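Local coordinates for protein CrRbcX-IIa (Chlamydomonas reinhardtii, PDB 5BS1) that probably assists the assembly of Rubisco, acting as an all-helical, dimeric chaperone of the RbcX family, at residues L55-L59 with W71-V75; G67-M72 with L86-R90. All blocks are in the same frame, centred on the assembly; numbering follows the deposited sequence.

Interaction 1 (L55-L59 with W71-V75)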
loop_
_atom_site.group_PDB
_atom_site.type_symbol
_atom_site.label_atom_id
_atom_site.label_comp_id
_atom_site.label_asym_id
_atom_site.label_seq_id
_atom_site.Cartn_x
_atom_site.Cartn_y
_atom_site.Cartn_z
ATOM N N LEU A 55 -9.029 -14.835 17.992
ATOM C CA LEU A 55 -8.825 -13.696 17.111
ATOM C C LEU A 55 -8.242 -12.531 17.877
ATOM O O LEU A 55 -7.326 -11.875 17.377
ATOM C CB LEU A 55 -10.104 -13.293 16.389
ATOM C CG LEU A 55 -9.946 -12.227 15.294
ATOM C CD1 LEU A 55 -8.845 -12.558 14.270
ATOM C CD2 LEU A 55 -11.248 -12.005 14.586
HETATM N N MSE A 56 -8.718 -12.338 19.115
HETATM C CA MSE A 56 -8.143 -11.288 19.963
HETATM C C MSE A 56 -6.640 -11.566 20.144
HETATM O O MSE A 56 -5.842 -10.642 20.054
HETATM C CB MSE A 56 -8.880 -11.242 21.310
HETATM C CG MSE A 56 -10.304 -10.698 21.324
HETATM SE SE MSE A 56 -10.442 -8.766 21.096
HETATM C CE MSE A 56 -10.016 -8.334 22.985
ATOM N N ASP A 57 -6.248 -12.813 20.412
ATOM C CA ASP A 57 -4.823 -13.189 20.560
ATOM C C ASP A 57 -4.026 -12.879 19.302
ATOM O O ASP A 57 -2.972 -12.248 19.375
ATOM C CB ASP A 57 -4.645 -14.673 20.846
ATOM C CG ASP A 57 -4.969 -15.052 22.271
ATOM O OD1 ASP A 57 -4.976 -14.166 23.135
ATOM O OD2 ASP A 57 -5.199 -16.255 22.516
ATOM N N PHE A 58 -4.537 -13.314 18.155
ATOM C CA PHE A 58 -3.792 -13.190 16.910
ATOM C C PHE A 58 -3.700 -11.774 16.405
ATOM O O PHE A 58 -2.703 -11.421 15.772
ATOM C CB PHE A 58 -4.341 -14.124 15.823
ATOM C CG PHE A 58 -3.852 -15.525 15.960
ATOM C CD1 PHE A 58 -2.533 -15.841 15.682
ATOM C CD2 PHE A 58 -4.690 -16.531 16.409
ATOM C CE1 PHE A 58 -2.065 -17.126 15.841
ATOM C CE2 PHE A 58 -4.229 -17.818 16.558
ATOM C CZ PHE A 58 -2.911 -18.119 16.275
ATOM N N LEU A 59 -4.682 -10.934 16.716
ATOM C CA LEU A 59 -4.543 -9.514 16.427
ATOM C C LEU A 59 -3.474 -8.821 17.264
ATOM O O LEU A 59 -3.015 -7.738 16.914
ATOM C CB LEU A 59 -5.871 -8.797 16.549
ATOM C CG LEU A 59 -6.776 -9.114 15.367
ATOM C CD1 LEU A 59 -8.150 -8.545 15.626
ATOM C CD2 LEU A 59 -6.201 -8.573 14.064
ATOM N N TRP A 71 0.789 -15.379 8.924
ATOM C CA TRP A 71 -0.206 -15.116 9.972
ATOM C C TRP A 71 -1.404 -16.056 9.834
ATOM O O TRP A 71 -1.852 -16.661 10.796
ATOM C CB TRP A 71 -0.618 -13.658 9.911
ATOM C CG TRP A 71 -1.537 -13.188 11.016
ATOM C CD1 TRP A 71 -1.171 -12.702 12.234
ATOM C CD2 TRP A 71 -2.957 -13.078 10.955
ATOM N NE1 TRP A 71 -2.289 -12.355 12.979
ATOM C CE2 TRP A 71 -3.396 -12.563 12.203
ATOM C CE3 TRP A 71 -3.911 -13.399 9.985
ATOM C CZ2 TRP A 71 -4.731 -12.336 12.485
ATOM C CZ3 TRP A 71 -5.243 -13.163 10.267
ATOM C CH2 TRP A 71 -5.642 -12.640 11.499
HETATM N N MSE A 72 -1.912 -16.200 8.616
HETATM C CA MSE A 72 -3.098 -17.015 8.399
HETATM C C MSE A 72 -2.806 -18.480 8.699
HETATM O O MSE A 72 -3.649 -19.166 9.235
HETATM C CB MSE A 72 -3.595 -16.836 6.959
HETATM C CG MSE A 72 -4.953 -17.498 6.745
HETATM SE SE MSE A 72 -6.367 -16.639 7.789
HETATM C CE MSE A 72 -6.504 -15.082 6.623
ATOM N N ALA A 73 -1.627 -18.964 8.341
ATOM C CA ALA A 73 -1.270 -20.345 8.616
ATOM C C ALA A 73 -1.215 -20.596 10.120
ATOM O O ALA A 73 -1.647 -21.635 10.577
ATOM C CB ALA A 73 0.080 -20.654 7.999
ATOM N N ALA A 74 -0.725 -19.602 10.844
ATOM C CA ALA A 74 -0.698 -19.658 12.323
ATOM C C ALA A 74 -2.098 -19.691 12.906
ATOM O O ALA A 74 -2.378 -20.459 13.833
ATOM C CB ALA A 74 0.094 -18.502 12.879
ATOM N N VAL A 75 -2.988 -18.862 12.392
ATOM C CA VAL A 75 -4.367 -18.906 12.828
ATOM C C VAL A 75 -4.975 -20.291 12.555
ATOM O O VAL A 75 -5.640 -20.863 13.410
ATOM C CB VAL A 75 -5.242 -17.812 12.168
ATOM C CG1 VAL A 75 -6.680 -17.930 12.602
ATOM C CG2 VAL A 75 -4.726 -16.421 12.498
#

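Interaction 2 (G67-M72 with L86-R90)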
loop_
_atom_site.group_PDB
_atom_site.type_symbol
_atom_site.label_atom_id
_atom_site.label_comp_id
_atom_site.label_asym_id
_atom_site.label_seq_id
_atom_site.Cartn_x
_atom_site.Cartn_y
_atom_site.Cartn_z
ATOM N N GLY A 67 1.776 -11.118 2.416
ATOM C CA GLY A 67 0.378 -10.821 2.187
ATOM C C GLY A 67 -0.538 -11.324 3.293
ATOM O O GLY A 67 -1.734 -11.443 3.072
ATOM N N GLY A 68 0.017 -11.582 4.486
ATOM C CA GLY A 68 -0.746 -12.115 5.624
ATOM C C GLY A 68 -0.817 -13.626 5.715
ATOM O O GLY A 68 -1.509 -14.170 6.558
ATOM N N ASP A 69 -0.069 -14.326 4.873
ATOM C CA ASP A 69 -0.258 -15.797 4.777
ATOM C C ASP A 69 0.450 -16.591 5.875
ATOM O O ASP A 69 -0.057 -17.627 6.272
ATOM C CB ASP A 69 0.155 -16.300 3.405
ATOM C CG ASP A 69 -0.680 -15.697 2.290
ATOM O OD1 ASP A 69 -1.863 -15.363 2.519
ATOM O OD2 ASP A 69 -0.165 -15.597 1.170
ATOM N N GLU A 70 1.590 -16.103 6.347
ATOM C CA GLU A 70 2.245 -16.699 7.521
ATOM C C GLU A 70 1.340 -16.569 8.756
ATOM O O GLU A 70 1.155 -17.538 9.511
ATOM C CB GLU A 70 3.594 -16.026 7.788
ATOM C CG GLU A 70 4.386 -16.673 8.918
ATOM C CD GLU A 70 5.744 -16.049 9.179
ATOM O OE1 GLU A 70 5.925 -14.829 9.006
ATOM O OE2 GLU A 70 6.626 -16.802 9.626
ATOM N N TRP A 71 0.789 -15.379 8.924
ATOM C CA TRP A 71 -0.206 -15.116 9.972
ATOM C C TRP A 71 -1.404 -16.056 9.834
ATOM O O TRP A 71 -1.852 -16.661 10.796
ATOM C CB TRP A 71 -0.618 -13.658 9.911
ATOM C CG TRP A 71 -1.537 -13.188 11.016
ATOM C CD1 TRP A 71 -1.171 -12.702 12.234
ATOM C CD2 TRP A 71 -2.957 -13.078 10.955
ATOM N NE1 TRP A 71 -2.289 -12.355 12.979
ATOM C CE2 TRP A 71 -3.396 -12.563 12.203
ATOM C CE3 TRP A 71 -3.911 -13.399 9.985
ATOM C CZ2 TRP A 71 -4.731 -12.336 12.485
ATOM C CZ3 TRP A 71 -5.243 -13.163 10.267
ATOM C CH2 TRP A 71 -5.642 -12.640 11.499
HETATM N N MSE A 72 -1.912 -16.200 8.616
HETATM C CA MSE A 72 -3.098 -17.015 8.399
HETATM C C MSE A 72 -2.806 -18.480 8.699
HETATM O O MSE A 72 -3.649 -19.166 9.235
HETATM C CB MSE A 72 -3.595 -16.836 6.959
HETATM C CG MSE A 72 -4.953 -17.498 6.745
HETATM SE SE MSE A 72 -6.367 -16.639 7.789
HETATM C CE MSE A 72 -6.504 -15.082 6.623
ATOM N N LEU A 86 -11.855 -16.097 8.009
ATOM C CA LEU A 86 -10.980 -14.965 7.668
ATOM C C LEU A 86 -10.603 -15.051 6.185
ATOM O O LEU A 86 -10.555 -14.032 5.514
ATOM C CB LEU A 86 -9.737 -14.983 8.523
ATOM C CG LEU A 86 -9.935 -14.625 9.993
ATOM C CD1 LEU A 86 -8.721 -15.039 10.809
ATOM C CD2 LEU A 86 -10.234 -13.139 10.151
HETATM N N MSE A 87 -10.322 -16.264 5.713
HETATM C CA MSE A 87 -9.997 -16.495 4.281
HETATM C C MSE A 87 -11.144 -16.116 3.382
HETATM O O MSE A 87 -10.943 -15.469 2.369
HETATM C CB MSE A 87 -9.598 -17.951 4.062
HETATM C CG MSE A 87 -8.156 -18.067 4.502
HETATM SE SE MSE A 87 -7.246 -19.755 4.067
HETATM C CE MSE A 87 -8.186 -20.450 5.591
ATOM N N GLU A 88 -12.363 -16.510 3.753
ATOM C CA GLU A 88 -13.558 -16.201 2.986
ATOM C C GLU A 88 -13.717 -14.677 2.876
ATOM O O GLU A 88 -14.015 -14.144 1.808
ATOM C CB GLU A 88 -14.782 -16.854 3.674
ATOM C CG GLU A 88 -16.168 -16.465 3.179
ATOM C CD GLU A 88 -17.288 -17.254 3.889
ATOM O OE1 GLU A 88 -17.254 -17.440 5.137
ATOM O OE2 GLU A 88 -18.216 -17.719 3.195
ATOM N N VAL A 89 -13.598 -14.005 4.015
ATOM C CA VAL A 89 -13.845 -12.564 4.074
ATOM C C VAL A 89 -12.785 -11.803 3.257
ATOM O O VAL A 89 -13.115 -10.869 2.520
ATOM C CB VAL A 89 -13.964 -12.076 5.532
ATOM C CG1 VAL A 89 -14.022 -10.560 5.617
ATOM C CG2 VAL A 89 -15.209 -12.670 6.179
ATOM N N ARG A 90 -11.522 -12.166 3.387
ATOM C CA ARG A 90 -10.483 -11.435 2.658
ATOM C C ARG A 90 -10.591 -11.658 1.147
ATOM O O ARG A 90 -10.267 -10.765 0.372
ATOM C CB ARG A 90 -9.072 -11.723 3.175
ATOM C CG ARG A 90 -8.478 -13.054 2.737
ATOM C CD ARG A 90 -7.098 -13.247 3.321
ATOM N NE ARG A 90 -6.499 -14.499 2.896
ATOM C CZ ARG A 90 -5.211 -14.823 3.051
ATOM N NH1 ARG A 90 -4.368 -13.994 3.631
ATOM N NH2 ARG A 90 -4.765 -16.011 2.646
#

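Interaction 1 (L55-L59 with W71-V75)
Phe58 and Trp71 meet twice, once as a pair of rings and once through a hydrogen bond from the indole to the backbone. The edge of the Phe58 ring is turned toward the face of Trp71 in a T-shaped arrangement, with the phenyl and five-membered ring planes at 82° and their centroids 6.0 Å apart. The closer touch is made at the root of the phenylalanine, where Phe58 CB lies 3.8 Å from Trp71 CZ2. At the indole's own edge, Trp71 NE1 donates to Phe58 O over 3.0 Å along a nearly straight line (167°). The oxygen sits in the indole plane, whereas the N-H arrives from above the carbonyl plane. Trp71 can extend across because its CG is anti to the backbone N (chi1 -174°), which carries the ring system toward helix 46-59.

Val75 fills the corner between the two rings. Its CG2 methyl makes a CH-pi contact 3.9 Å from the centroid of the Phe58 ring, and the same methyl lies over one face of the indole. Farther out, the phenyl group rests on the backbone of helix 69-78, with Phe58 CZ 3.4 Å from Ala74 O, while its CE1 touches the Ala74 methyl. Leu55 CD1 meets the indole edge at CH2, and Leu59 CD2 adds a looser contact at CZ2. Leu55 and Leu59 also pack on Leu34 of helix 13-38. The short helical segments run roughly antiparallel, their axes 11.1 Å apart, a separation bridged by these large side chains.

Phe58 O also takes a hydrogen bond with Thr61 OG1, so the carbonyl is held by two partners. The bond to Phe58 O satisfies the polar N-H of the buried indole within an otherwise apolar interface and, being directional, is likely to set the rotation of the ring.

Interaction 2 (G67-M72 with L86-R90)
The guanidinium of Arg90 has Met72 on one face and Asp69 at its edge. The methyl CE of Met72, a selenomethionine in this crystal, stands 3.6 Å above the guanidinium plane, toward its rim. Asp69 OD1 is gripped end-on by both terminal nitrogens, 3.0 Å from Arg90 NH2 and 3.1 Å from Arg90 NH1. Sharing one oxygen bends both bonds (139° at NH2), and the carboxylate plane is turned 78° from the guanidinium. Arg90 is extended from CG to NE, which carries its charged end across to the start of helix 69-78, where Gly68 is the N-cap.

The second flat group, the indole of Trp71, receives Leu86 CD1 at an oblique approach, 4.0 Å from Trp71 CH2. Between indole and guanidinium runs the Met72 chain, bent at chi2 and chi3, its CE 3.8 Å from Leu86 CB. Met72 CG also lies 4.0 Å from Met87 CG, another selenomethionine.

The ion pair belongs to a wider network: Asp69 OD2 forms a salt bridge with Arg22, while Arg90 bonds through NH1 to Thr26 OG1 and through NH2 to Asn114 of the second subunit. Were Arg90 an alanine, Asp69 would probably be left with Arg22 as its remaining arginine partner, the Met72 methyl would lose the flat group it rests against, and Asn114 of the second subunit would lose a bond. The buried guanidinium thus has its terminal nitrogens matched by polar partners from both subunits, and the partly exposed carboxylate, set between two arginines, is likely to be favoured as an anion.

In the fold
From the N terminus, helix 13-38 supplies a surface that both contacts touch, and helix 46-59 follows. Interaction 1 closes the loop that leaves this second helix, bringing helix 69-78 back against the C-terminal part of helix 46-59. Interaction 2 then folds helix 69-78 against helix 80-96 across the short turn between them. The contacts cross rather than nest: segment 67-72 begins inside the span closed by interaction 1, and its partner 86-90 lies beyond it. Trp71 takes part in both, while its neighbour Met72 points away from helix 46-59 and serves interaction 2. Leu86 meets Leu55 and Val75 where the two interfaces merge. Helix 69-78 is thus held between two neighbours, while Met72 also packs on Leu117 of the second subunit.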